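Local coordinates for uncharacterized protein (Pseudomonas aeruginosa, PDB 4O5P) that is a phospholipase effector of the type VI secretion system, Tle1, which probably hydrolyses membrane phospholipids through an alpha/beta-hydrolase catalytic domain, at residues 373-378 / 407-412; 379-384 / 657-662; 12-17 / 403-408. All blocks are in the same frame, centred on the assembly; numbering follows the deposited sequence.

Contact 1 (373-378 / 407-412); sequences YAYPGV and LQHMYA
Y373 and H409 mark the nearest backbone approach between the end of strand 370-375 and helix 403-416, with 10.1 Å between Y373 CA and H409 CA, so large side chains must span the gap. The strand belongs to the central sheet of the alpha/beta-hydrolase fold, against which the helix packs, and Y373, Y375 and H409 form an aromatic cluster at this strand-helix interface. H409 reaches across with CG anti to its backbone N (chi1 179°), which carries the imidazole off the helix and in among the two tyrosines. Its edge is turned to the face of Y373 in a T-shaped pair, the ring planes 62° apart; CE1 of H409 sits off-centre above that face, 3.4 Å from Y373 CD2. The meeting with Y375 is different in kind: the two rings lie rim to rim, and the phenol reaches the imidazole through its oxygen. Histidine suits this place because its ring offers both an aromatic edge and two nitrogens. NE2 is hydrogen-bonded to E413 one turn further along the helix, so both nitrogens are engaged and the ring's rotation is fixed. The Y375 side chain touches L334 of the adjoining strand 331-336 and carries a polar hydroxyl at its end. That hydroxyl makes a very short hydrogen bond, 2.5 Å from Y375 OH to H409 ND1.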
ATOM      1  N   TYR A 373       3.451  -8.792  12.919  1.00 15.14           N
ATOM      2  CA  TYR A 373       4.565  -9.731  12.793  1.00 15.11           C
ATOM      3  C   TYR A 373       5.629  -9.205  11.845  1.00 16.94           C
ATOM      4  O   TYR A 373       5.309  -8.738  10.742  1.00 13.78           O
ATOM      5  CB  TYR A 373       4.072 -11.077  12.274  1.00 16.28           C
ATOM      6  CG  TYR A 373       3.327 -11.898  13.293  1.00 16.30           C
ATOM      7  CD1 TYR A 373       4.007 -12.571  14.306  1.00 17.24           C
ATOM      8  CD2 TYR A 373       1.942 -12.017  13.231  1.00 15.80           C
ATOM      9  CE1 TYR A 373       3.314 -13.346  15.247  1.00 15.95           C
ATOM     10  CE2 TYR A 373       1.256 -12.779  14.150  1.00 17.86           C
ATOM     11  CZ  TYR A 373       1.942 -13.432  15.158  1.00 17.01           C
ATOM     12  OH  TYR A 373       1.240 -14.189  16.065  1.00 18.18           O
ATOM     13  N   ALA A 374       6.890  -9.285  12.275  1.00 16.30           N
ATOM     14  CA  ALA A 374       8.025  -8.895  11.434  1.00 14.84           C
ATOM     15  C   ALA A 374       8.419 -10.058  10.519  1.00 17.03           C
ATOM     16  O   ALA A 374       8.603 -11.181  10.999  1.00 15.22           O
ATOM     17  CB  ALA A 374       9.203  -8.489  12.285  1.00 15.87           C
ATOM     18  N   TYR A 375       8.553  -9.768   9.221  1.00 12.25           N
ATOM     19  CA  TYR A 375       8.877 -10.747   8.165  1.00 13.81           C
ATOM     20  C   TYR A 375      10.100 -10.312   7.334  1.00 13.49           C
ATOM     21  O   TYR A 375      10.346  -9.123   7.145  1.00 15.19           O
ATOM     22  CB  TYR A 375       7.675 -10.954   7.213  1.00 12.29           C
ATOM     23  CG  TYR A 375       6.768 -12.097   7.627  1.00 16.12           C
ATOM     24  CD1 TYR A 375       5.867 -11.956   8.679  1.00 16.36           C
ATOM     25  CD2 TYR A 375       6.823 -13.323   6.975  1.00 15.38           C
ATOM     26  CE1 TYR A 375       5.037 -13.020   9.073  1.00 14.59           C
ATOM     27  CE2 TYR A 375       6.021 -14.382   7.370  1.00 15.67           C
ATOM     28  CZ  TYR A 375       5.133 -14.221   8.413  1.00 20.22           C
ATOM     29  OH  TYR A 375       4.333 -15.278   8.788  1.00 23.30           O
ATOM     30  N   PRO A 376      10.859 -11.287   6.809  1.00 14.04           N
ATOM     31  CA  PRO A 376      12.050 -10.979   6.014  1.00 14.23           C
ATOM     32  C   PRO A 376      11.657 -10.610   4.599  1.00 12.30           C
ATOM     33  O   PRO A 376      10.562 -10.984   4.160  1.00 15.98           O
ATOM     34  CB  PRO A 376      12.805 -12.315   6.009  1.00 11.67           C
ATOM     35  CG  PRO A 376      11.720 -13.317   6.028  1.00 12.18           C
ATOM     36  CD  PRO A 376      10.663 -12.738   6.956  1.00 12.67           C
ATOM     37  N   GLY A 377      12.536  -9.896   3.897  1.00 15.59           N
ATOM     38  CA  GLY A 377      12.290  -9.492   2.525  1.00 11.96           C
ATOM     39  C   GLY A 377      11.857  -8.051   2.386  1.00 11.61           C
ATOM     40  O   GLY A 377      11.669  -7.336   3.369  1.00 14.72           O
ATOM     41  N   VAL A 378      11.718  -7.600   1.150  1.00 12.21           N
ATOM     42  CA  VAL A 378      11.282  -6.245   0.907  1.00 10.91           C
ATOM     43  C   VAL A 378       9.769  -6.262   0.675  1.00 13.05           C
ATOM     44  O   VAL A 378       9.126  -7.261   0.989  1.00 11.68           O
ATOM     45  CB  VAL A 378      12.054  -5.610  -0.239  1.00 12.21           C
ATOM     46  CG1 VAL A 378      13.559  -5.586   0.134  1.00 13.70           C
ATOM     47  CG2 VAL A 378      11.844  -6.390  -1.516  1.00 10.16           C
ATOM     48  N   LEU A 407       1.788 -15.532   3.081  1.00 19.38           N
ATOM     49  CA  LEU A 407       0.485 -15.910   2.506  1.00 18.81           C
ATOM     50  C   LEU A 407      -0.169 -17.000   3.349  1.00 18.42           C
ATOM     51  O   LEU A 407      -1.320 -16.856   3.816  1.00 19.05           O
ATOM     52  CB  LEU A 407       0.659 -16.398   1.065  1.00 18.15           C
ATOM     53  CG  LEU A 407      -0.506 -17.150   0.427  1.00 16.22           C
ATOM     54  CD1 LEU A 407      -1.691 -16.212   0.211  1.00 17.92           C
ATOM     55  CD2 LEU A 407      -0.066 -17.742  -0.877  1.00 17.97           C
ATOM     56  N   GLN A 408       0.572 -18.072   3.585  1.00 14.50           N
ATOM     57  CA  GLN A 408       0.002 -19.162   4.363  1.00 21.26           C
ATOM     58  C   GLN A 408      -0.353 -18.661   5.757  1.00 19.84           C
ATOM     59  O   GLN A 408      -1.425 -18.990   6.310  1.00 19.85           O
ATOM     60  CB  GLN A 408       0.955 -20.360   4.413  1.00 21.76           C
ATOM     61  CG  GLN A 408       0.963 -21.177   3.124  1.00 14.76           C
ATOM     62  CD  GLN A 408       1.447 -22.614   3.326  1.00 23.20           C
ATOM     63  OE1 GLN A 408       1.733 -23.037   4.449  1.00 20.72           O
ATOM     64  NE2 GLN A 408       1.540 -23.372   2.229  1.00 23.85           N
ATOM     65  N   HIS A 409       0.506 -17.806   6.296  1.00 15.33           N
ATOM     66  CA  HIS A 409       0.285 -17.357   7.656  1.00 20.39           C
ATOM     67  C   HIS A 409      -1.049 -16.616   7.670  1.00 21.40           C
ATOM     68  O   HIS A 409      -1.903 -16.862   8.544  1.00 19.61           O
ATOM     69  CB  HIS A 409       1.452 -16.484   8.136  1.00 17.98           C
ATOM     70  CG  HIS A 409       1.300 -15.960   9.531  1.00 20.45           C
ATOM     71  ND1 HIS A 409       2.238 -15.139  10.120  1.00 17.64           N
ATOM     72  CD2 HIS A 409       0.319 -16.131  10.453  1.00 18.79           C
ATOM     73  CE1 HIS A 409       1.839 -14.822  11.340  1.00 17.24           C
ATOM     74  NE2 HIS A 409       0.673 -15.405  11.563  1.00 19.43           N
HETATM   75  N   MSE A 410      -1.259 -15.775   6.653  1.00 16.72           N
HETATM   76  CA  MSE A 410      -2.406 -14.890   6.680  1.00 17.38           C
HETATM   77  C   MSE A 410      -3.612 -15.787   6.551  1.00 20.21           C
HETATM   78  O   MSE A 410      -4.613 -15.624   7.272  1.00 18.97           O
HETATM   79  CB  MSE A 410      -2.356 -13.857   5.536  1.00 14.59           C
HETATM   80  CG  MSE A 410      -3.504 -12.852   5.620  1.00 11.95           C
HETATM   81 SE   MSE A 410      -3.323 -11.697   7.187  1.00 22.33          SE
HETATM   82  CE  MSE A 410      -2.088 -10.429   6.401  1.00 13.50           C
ATOM     83  N   TYR A 411      -3.466 -16.799   5.693  1.00 19.98           N
ATOM     84  CA  TYR A 411      -4.554 -17.717   5.445  1.00 18.16           C
ATOM     85  C   TYR A 411      -4.985 -18.319   6.772  1.00 21.52           C
ATOM     86  O   TYR A 411      -6.179 -18.296   7.123  1.00 22.46           O
ATOM     87  CB  TYR A 411      -4.103 -18.804   4.468  1.00 18.17           C
ATOM     88  CG  TYR A 411      -5.126 -19.879   4.238  1.00 21.29           C
ATOM     89  CD1 TYR A 411      -6.078 -19.761   3.237  1.00 18.44           C
ATOM     90  CD2 TYR A 411      -5.130 -21.027   5.019  1.00 23.84           C
ATOM     91  CE1 TYR A 411      -7.017 -20.773   3.027  1.00 25.47           C
ATOM     92  CE2 TYR A 411      -6.050 -22.023   4.823  1.00 20.83           C
ATOM     93  CZ  TYR A 411      -6.991 -21.900   3.837  1.00 29.02           C
ATOM     94  OH  TYR A 411      -7.906 -22.923   3.673  1.00 25.79           O
ATOM     95  N   ALA A 412      -4.005 -18.792   7.543  1.00 20.33           N
ATOM     96  CA  ALA A 412      -4.326 -19.539   8.752  1.00 18.80           C
ATOM     97  C   ALA A 412      -5.054 -18.611   9.701  1.00 22.82           C
ATOM     98  O   ALA A 412      -6.081 -18.992  10.295  1.00 20.90           O
ATOM     99  CB  ALA A 412      -3.065 -20.109   9.400  1.00 19.11           C
TER

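Contact 2 (379-384 / 657-662); sequences HSDVGG and EQVHDS
D381 carries this contact, reaching from the short helix 379-383 to the loop that follows helix 649-657. Its CB points toward that loop, and its CG lies anti to the carbonyl carbon, beside the backbone N, which presents both carboxylate oxygens to H660. From CB the path leads to CG, which lies 3.7 Å from H660 N, and there it forks. OD1 takes the imidazole: H660 ND1 donates to D381 OD1 over 2.9 Å, a bent bond (140° at the hydrogen) in which the oxygen stands 27° out of the ring plane. OD2 takes the backbone: H660 N donates to D381 OD2, also at 2.9 Å but straighter, at 159°. Each oxygen uses its syn lone pair, so one carboxylate accepts from both the main chain and the side chain of H660. OD2 accepts a further hydrogen bond from V378 N, three residues earlier in the chain, and V659 packs beside it, with V659 CG1 4.0 Å from D381 OD2. Aspartate suits the place because its short arm brings two acceptors to a buried site supplied with N-H groups; histidine suits its own because a ring nitrogen and its backbone N-H can face the same carboxylate. The bonds would probably favour the ionised carboxylate. Two residues before D381, H379 is hydrogen-bonded to S237 and D281, a pattern consistent with the Ser-His-Asp triad of an alpha/beta-hydrolase. The two bonds thus tie segment 379-384, which holds that histidine, to the loop between helix 649-657 and strand 687-689, while V382 of the same segment packs on strand 331-336.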
ATOM      1  N   HIS A 379       9.217  -5.168   0.153  1.00 11.47           N
ATOM      2  CA  HIS A 379       7.771  -4.910   0.185  1.00 11.84           C
ATOM      3  C   HIS A 379       6.940  -6.100  -0.363  1.00 12.61           C
ATOM      4  O   HIS A 379       6.070  -6.669   0.337  1.00 13.16           O
ATOM      5  CB  HIS A 379       7.507  -3.614  -0.605  1.00 11.37           C
ATOM      6  CG  HIS A 379       6.099  -3.106  -0.547  1.00 12.40           C
ATOM      7  ND1 HIS A 379       5.372  -3.032   0.622  1.00 10.31           N
ATOM      8  CD2 HIS A 379       5.310  -2.573  -1.510  1.00 13.02           C
ATOM      9  CE1 HIS A 379       4.191  -2.502   0.373  1.00 12.27           C
ATOM     10  NE2 HIS A 379       4.121  -2.224  -0.917  1.00 11.91           N
ATOM     11  N   SER A 380       7.244  -6.504  -1.592  1.00 13.77           N
ATOM     12  CA  SER A 380       6.490  -7.573  -2.245  1.00 14.39           C
ATOM     13  C   SER A 380       6.941  -8.984  -1.856  1.00 16.07           C
ATOM     14  O   SER A 380       6.313  -9.979  -2.262  1.00 17.25           O
ATOM     15  CB  SER A 380       6.502  -7.380  -3.757  1.00 15.82           C
ATOM     16  OG  SER A 380       5.710  -6.256  -4.085  1.00 15.10           O
ATOM     17  N   ASP A 381       8.014  -9.067  -1.074  1.00 14.23           N
ATOM     18  CA  ASP A 381       8.384 -10.310  -0.401  1.00 15.82           C
ATOM     19  C   ASP A 381       7.412 -10.630   0.730  1.00 15.76           C
ATOM     20  O   ASP A 381       7.355 -11.763   1.214  1.00 14.98           O
ATOM     21  CB  ASP A 381       9.800 -10.229   0.164  1.00 13.53           C
ATOM     22  CG  ASP A 381      10.864 -10.317  -0.916  1.00 17.30           C
ATOM     23  OD1 ASP A 381      10.608 -11.030  -1.921  1.00 13.94           O
ATOM     24  OD2 ASP A 381      11.933  -9.672  -0.746  1.00 13.26           O
ATOM     25  N   VAL A 382       6.642  -9.633   1.151  1.00 17.20           N
ATOM     26  CA  VAL A 382       5.643  -9.859   2.190  1.00 13.80           C
ATOM     27  C   VAL A 382       4.244  -9.856   1.579  1.00 19.77           C
ATOM     28  O   VAL A 382       3.411 -10.728   1.886  1.00 15.03           O
ATOM     29  CB  VAL A 382       5.729  -8.785   3.270  1.00 14.84           C
ATOM     30  CG1 VAL A 382       4.648  -9.002   4.322  1.00 12.75           C
ATOM     31  CG2 VAL A 382       7.123  -8.797   3.911  1.00 12.18           C
ATOM     32  N   GLY A 383       3.981  -8.876   0.715  1.00 14.63           N
ATOM     33  CA  GLY A 383       2.679  -8.843   0.066  1.00 13.41           C
ATOM     34  C   GLY A 383       2.467  -9.761  -1.125  1.00 14.41           C
ATOM     35  O   GLY A 383       1.326  -9.975  -1.553  1.00 17.29           O
ATOM     36  N   GLY A 384       3.538 -10.309  -1.678  1.00 13.62           N
ATOM     37  CA  GLY A 384       3.417 -11.057  -2.917  1.00 13.86           C
ATOM     38  C   GLY A 384       3.530 -10.101  -4.097  1.00 16.04           C
ATOM     39  O   GLY A 384       3.422  -8.877  -3.925  1.00 12.92           O
ATOM     40  N   GLU A 657      18.588 -16.046  -2.932  1.00 14.16           N
ATOM     41  CA  GLU A 657      17.584 -16.625  -3.828  1.00 15.71           C
ATOM     42  C   GLU A 657      16.114 -16.352  -3.459  1.00 16.01           C
ATOM     43  O   GLU A 657      15.205 -16.757  -4.183  1.00 19.17           O
ATOM     44  CB  GLU A 657      17.797 -18.147  -3.953  1.00 17.84           C
ATOM     45  CG  GLU A 657      19.155 -18.549  -4.537  1.00 17.44           C
ATOM     46  CD  GLU A 657      19.264 -20.048  -4.765  1.00 24.48           C
ATOM     47  OE1 GLU A 657      18.480 -20.813  -4.159  1.00 25.94           O
ATOM     48  OE2 GLU A 657      20.126 -20.465  -5.564  1.00 33.48           O
ATOM     49  N   GLN A 658      15.866 -15.667  -2.346  1.00 18.21           N
ATOM     50  CA  GLN A 658      14.472 -15.369  -1.969  1.00 15.30           C
ATOM     51  C   GLN A 658      14.180 -13.874  -1.814  1.00 15.69           C
ATOM     52  O   GLN A 658      13.157 -13.393  -2.295  1.00 17.06           O
ATOM     53  CB  GLN A 658      14.083 -16.132  -0.704  1.00 11.92           C
ATOM     54  CG  GLN A 658      13.406 -17.492  -0.998  1.00 13.18           C
ATOM     55  CD  GLN A 658      14.359 -18.570  -1.492  1.00 18.80           C
ATOM     56  OE1 GLN A 658      15.511 -18.646  -1.061  1.00 15.44           O
ATOM     57  NE2 GLN A 658      13.875 -19.424  -2.397  1.00 18.09           N
ATOM     58  N   VAL A 659      15.108 -13.150  -1.190  1.00 14.83           N
ATOM     59  CA  VAL A 659      14.915 -11.743  -0.876  1.00 14.73           C
ATOM     60  C   VAL A 659      15.212 -10.852  -2.074  1.00 13.17           C
ATOM     61  O   VAL A 659      16.332 -10.848  -2.610  1.00 12.78           O
ATOM     62  CB  VAL A 659      15.769 -11.315   0.337  1.00 14.57           C
ATOM     63  CG1 VAL A 659      15.657  -9.798   0.582  1.00 12.83           C
ATOM     64  CG2 VAL A 659      15.339 -12.096   1.587  1.00 13.53           C
ATOM     65  N   HIS A 660      14.212 -10.078  -2.483  1.00 11.05           N
ATOM     66  CA  HIS A 660      14.374  -9.161  -3.617  1.00 13.64           C
ATOM     67  C   HIS A 660      15.005  -7.844  -3.190  1.00 13.99           C
ATOM     68  O   HIS A 660      15.283  -7.631  -2.016  1.00 13.47           O
ATOM     69  CB  HIS A 660      13.046  -8.905  -4.337  1.00 12.70           C
ATOM     70  CG  HIS A 660      12.516 -10.098  -5.067  1.00 13.02           C
ATOM     71  ND1 HIS A 660      11.997 -11.201  -4.413  1.00 14.42           N
ATOM     72  CD2 HIS A 660      12.427 -10.368  -6.392  1.00 16.24           C
ATOM     73  CE1 HIS A 660      11.603 -12.091  -5.311  1.00 17.08           C
ATOM     74  NE2 HIS A 660      11.858 -11.611  -6.519  1.00 16.09           N
ATOM     75  N   ASP A 661      15.248  -6.972  -4.159  1.00 14.38           N
ATOM     76  CA  ASP A 661      15.904  -5.709  -3.883  1.00 14.16           C
ATOM     77  C   ASP A 661      15.025  -4.667  -4.532  1.00 15.39           C
ATOM     78  O   ASP A 661      15.135  -4.394  -5.733  1.00 16.65           O
ATOM     79  CB  ASP A 661      17.315  -5.696  -4.487  1.00 13.68           C
ATOM     80  CG  ASP A 661      18.124  -4.469  -4.082  1.00 16.90           C
ATOM     81  OD1 ASP A 661      17.529  -3.395  -3.845  1.00 18.32           O
ATOM     82  OD2 ASP A 661      19.369  -4.558  -4.013  1.00 16.37           O
ATOM     83  N   SER A 662      14.118  -4.101  -3.748  1.00 17.21           N
ATOM     84  CA  SER A 662      13.135  -3.204  -4.313  1.00 18.08           C
ATOM     85  C   SER A 662      13.794  -1.878  -4.695  1.00 19.42           C
ATOM     86  O   SER A 662      13.211  -1.077  -5.411  1.00 18.78           O
ATOM     87  CB  SER A 662      11.994  -2.999  -3.331  1.00 14.89           C
ATOM     88  OG  SER A 662      12.488  -2.500  -2.110  1.00 16.52           O
TER

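Contact 3 (12-17 / 403-408); sequences PTHPVA and SQIALQ
H14 lays its imidazole over the side chain of I405, ring face to methyl, while the amide of Q408 comes to the ring's edge. The CD1 methyl of I405 stands almost exactly above the middle of the ring, 4.0 Å from the H14 ring centroid and only 9° off its normal, a clear CH-pi contact. The CG2 branch of the same isoleucine reaches nearer the ND1 side, 3.9 Å from H14 ND1, so the beta-branched chain supports the ring at two points. On the opposite face lies CD of P15, the next residue in the loop, and the imidazole is sandwiched between aliphatic carbons. With CG anti to the backbone N (chi1 175°), H14 extends its ring toward the helix. The pairing fastens the loop after strand 7-10, an edge partner of strand 370-375 in the alpha/beta-hydrolase sheet, onto helix 403-416; helix 451-463 also borders it, with A454 and F457 touching H14 and L453 and F457 touching I405. At the rim, Q408 arrives at about a right angle to the histidine, its amide plane turned 52° from the ring. Q408 OE1 lies near the ring plane, 3.2 Å from H14 CE1, but its hydrogen bond is to R19 N, and NE2 of the amide is bonded to F447 O. Glutamine thus serves two backbone groups while setting its oxygen against the polarised ring C-H. A water, in plane at another edge of the imidazole, lies 2.9 Å from H14 ND1 and donates to I405 O over 3.0 Å.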
ATOM      1  N   PRO A  12       6.219 -16.132  13.210  1.00 16.71           N
ATOM      2  CA  PRO A  12       6.334 -17.460  13.812  1.00 19.22           C
ATOM      3  C   PRO A  12       7.119 -18.378  12.888  1.00 20.99           C
ATOM      4  O   PRO A  12       7.261 -18.073  11.700  1.00 20.06           O
ATOM      5  CB  PRO A  12       4.878 -17.930  13.918  1.00 22.83           C
ATOM      6  CG  PRO A  12       4.146 -17.163  12.852  1.00 19.27           C
ATOM      7  CD  PRO A  12       4.839 -15.815  12.802  1.00 17.80           C
ATOM      8  N   THR A  13       7.636 -19.476  13.429  1.00 18.74           N
ATOM      9  CA  THR A  13       8.355 -20.464  12.628  1.00 21.05           C
ATOM     10  C   THR A  13       7.349 -21.042  11.647  1.00 18.88           C
ATOM     11  O   THR A  13       6.151 -21.054  11.931  1.00 19.73           O
ATOM     12  CB  THR A  13       8.920 -21.573  13.531  1.00 23.73           C
ATOM     13  OG1 THR A  13       9.757 -22.441  12.763  1.00 25.19           O
ATOM     14  CG2 THR A  13       7.783 -22.382  14.165  1.00 17.10           C
ATOM     15  N   HIS A  14       7.802 -21.478  10.477  1.00 23.37           N
ATOM     16  CA  HIS A  14       6.862 -22.028   9.507  1.00 23.31           C
ATOM     17  C   HIS A  14       6.836 -23.539   9.635  1.00 25.13           C
ATOM     18  O   HIS A  14       7.875 -24.176   9.465  1.00 24.25           O
ATOM     19  CB  HIS A  14       7.239 -21.668   8.079  1.00 22.67           C
ATOM     20  CG  HIS A  14       6.354 -22.311   7.060  1.00 23.76           C
ATOM     21  ND1 HIS A  14       5.079 -21.860   6.796  1.00 21.37           N
ATOM     22  CD2 HIS A  14       6.539 -23.399   6.273  1.00 24.45           C
ATOM     23  CE1 HIS A  14       4.521 -22.633   5.879  1.00 22.57           C
ATOM     24  NE2 HIS A  14       5.388 -23.573   5.542  1.00 25.36           N
ATOM     25  N   PRO A  15       5.653 -24.116   9.919  1.00 25.61           N
ATOM     26  CA  PRO A  15       5.588 -25.547  10.231  1.00 27.17           C
ATOM     27  C   PRO A  15       5.895 -26.381   9.005  1.00 31.18           C
ATOM     28  O   PRO A  15       5.412 -26.053   7.914  1.00 28.39           O
ATOM     29  CB  PRO A  15       4.135 -25.750  10.648  1.00 25.34           C
ATOM     30  CG  PRO A  15       3.392 -24.670   9.959  1.00 27.55           C
ATOM     31  CD  PRO A  15       4.322 -23.485   9.951  1.00 23.54           C
ATOM     32  N   VAL A  16       6.691 -27.434   9.198  1.00 36.04           N
ATOM     33  CA  VAL A  16       7.105 -28.346   8.126  1.00 36.31           C
ATOM     34  C   VAL A  16       6.000 -28.638   7.101  1.00 34.25           C
ATOM     35  O   VAL A  16       6.127 -28.286   5.917  1.00 35.37           O
ATOM     36  CB  VAL A  16       7.663 -29.655   8.724  1.00 33.39           C
ATOM     37  N   ALA A  17       4.910 -29.243   7.566  1.00 27.40           N
ATOM     38  CA  ALA A  17       3.798 -29.609   6.682  1.00 34.86           C
ATOM     39  C   ALA A  17       2.958 -28.431   6.149  1.00 32.44           C
ATOM     40  O   ALA A  17       2.043 -28.629   5.346  1.00 31.17           O
ATOM     41  CB  ALA A  17       2.898 -30.632   7.368  1.00 36.89           C
ATOM     42  N   SER A 403       7.279 -14.758  -0.421  1.00 14.61           N
ATOM     43  CA  SER A 403       5.948 -14.277  -0.061  1.00 17.33           C
ATOM     44  C   SER A 403       4.928 -15.390   0.211  1.00 16.75           C
ATOM     45  O   SER A 403       3.850 -15.121   0.722  1.00 16.20           O
ATOM     46  CB  SER A 403       5.420 -13.359  -1.157  1.00 16.54           C
ATOM     47  OG  SER A 403       5.525 -13.988  -2.413  1.00 16.90           O
ATOM     48  N   GLN A 404       5.265 -16.624  -0.147  1.00 18.39           N
ATOM     49  CA  GLN A 404       4.380 -17.755   0.131  1.00 18.50           C
ATOM     50  C   GLN A 404       4.242 -18.067   1.615  1.00 18.62           C
ATOM     51  O   GLN A 404       3.265 -18.714   2.014  1.00 18.52           O
ATOM     52  CB  GLN A 404       4.825 -19.006  -0.648  1.00 18.16           C
ATOM     53  CG  GLN A 404       4.745 -18.846  -2.178  1.00 16.70           C
ATOM     54  CD  GLN A 404       3.315 -18.788  -2.703  1.00 21.73           C
ATOM     55  OE1 GLN A 404       2.848 -17.748  -3.187  1.00 19.31           O
ATOM     56  NE2 GLN A 404       2.618 -19.915  -2.624  1.00 23.21           N
ATOM     57  N   ILE A 405       5.188 -17.617   2.442  1.00 19.25           N
ATOM     58  CA  ILE A 405       5.092 -17.937   3.877  1.00 17.73           C
ATOM     59  C   ILE A 405       4.047 -17.033   4.517  1.00 19.79           C
ATOM     60  O   ILE A 405       3.048 -17.502   5.102  1.00 17.63           O
ATOM     61  CB  ILE A 405       6.464 -17.793   4.618  1.00 19.27           C
ATOM     62  CG1 ILE A 405       7.557 -18.593   3.911  1.00 18.92           C
ATOM     63  CG2 ILE A 405       6.350 -18.230   6.074  1.00 18.54           C
ATOM     64  CD1 ILE A 405       7.301 -20.092   3.879  1.00 19.28           C
ATOM     65  N   ALA A 406       4.265 -15.728   4.381  1.00 19.90           N
ATOM     66  CA  ALA A 406       3.285 -14.748   4.843  1.00 17.12           C
ATOM     67  C   ALA A 406       1.885 -15.105   4.340  1.00 17.18           C
ATOM     68  O   ALA A 406       0.911 -15.024   5.093  1.00 20.30           O
ATOM     69  CB  ALA A 406       3.674 -13.361   4.402  1.00 17.19           C
ATOM     70  N   LEU A 407       1.788 -15.532   3.081  1.00 19.38           N
ATOM     71  CA  LEU A 407       0.485 -15.910   2.506  1.00 18.81           C
ATOM     72  C   LEU A 407      -0.169 -17.000   3.349  1.00 18.42           C
ATOM     73  O   LEU A 407      -1.320 -16.856   3.816  1.00 19.05           O
ATOM     74  CB  LEU A 407       0.659 -16.398   1.065  1.00 18.15           C
ATOM     75  CG  LEU A 407      -0.506 -17.150   0.427  1.00 16.22           C
ATOM     76  CD1 LEU A 407      -1.691 -16.212   0.211  1.00 17.92           C
ATOM     77  CD2 LEU A 407      -0.066 -17.742  -0.877  1.00 17.97           C
ATOM     78  N   GLN A 408       0.572 -18.072   3.585  1.00 14.50           N
ATOM     79  CA  GLN A 408       0.002 -19.162   4.363  1.00 21.26           C
ATOM     80  C   GLN A 408      -0.353 -18.661   5.757  1.00 19.84           C
ATOM     81  O   GLN A 408      -1.425 -18.990   6.310  1.00 19.85           O
ATOM     82  CB  GLN A 408       0.955 -20.360   4.413  1.00 21.76           C
ATOM     83  CG  GLN A 408       0.963 -21.177   3.124  1.00 14.76           C
ATOM     84  CD  GLN A 408       1.447 -22.614   3.326  1.00 23.20           C
ATOM     85  OE1 GLN A 408       1.733 -23.037   4.449  1.00 20.72           O
ATOM     86  NE2 GLN A 408       1.540 -23.372   2.229  1.00 23.85           N
TER
HETATM   87  O   HOH W   1       3.330 -19.597   7.278  1.00 19.85           O

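All three contacts are buried, and none is a surface patch, though the centre of contact 3 lies about 22 Å from the centre of the chain, against about 15 and 14 Å for the centres of contacts 1 and 2. Contacts 1 and 3 share helix 403-416 and have centres about 7 Å apart; P12 joins them by packing on both Y373 and H409. Contact 2 touches each of the others, V378 meeting H660 and S403 meeting the short helix 379-383. The chemistry shifts with place: aromatic rings and one short bond at the sheet, a carboxylate accepting two N-H groups of one histidine beside the likely active site, and a methyl-on-ring contact with a bridging water near the N-terminal loop.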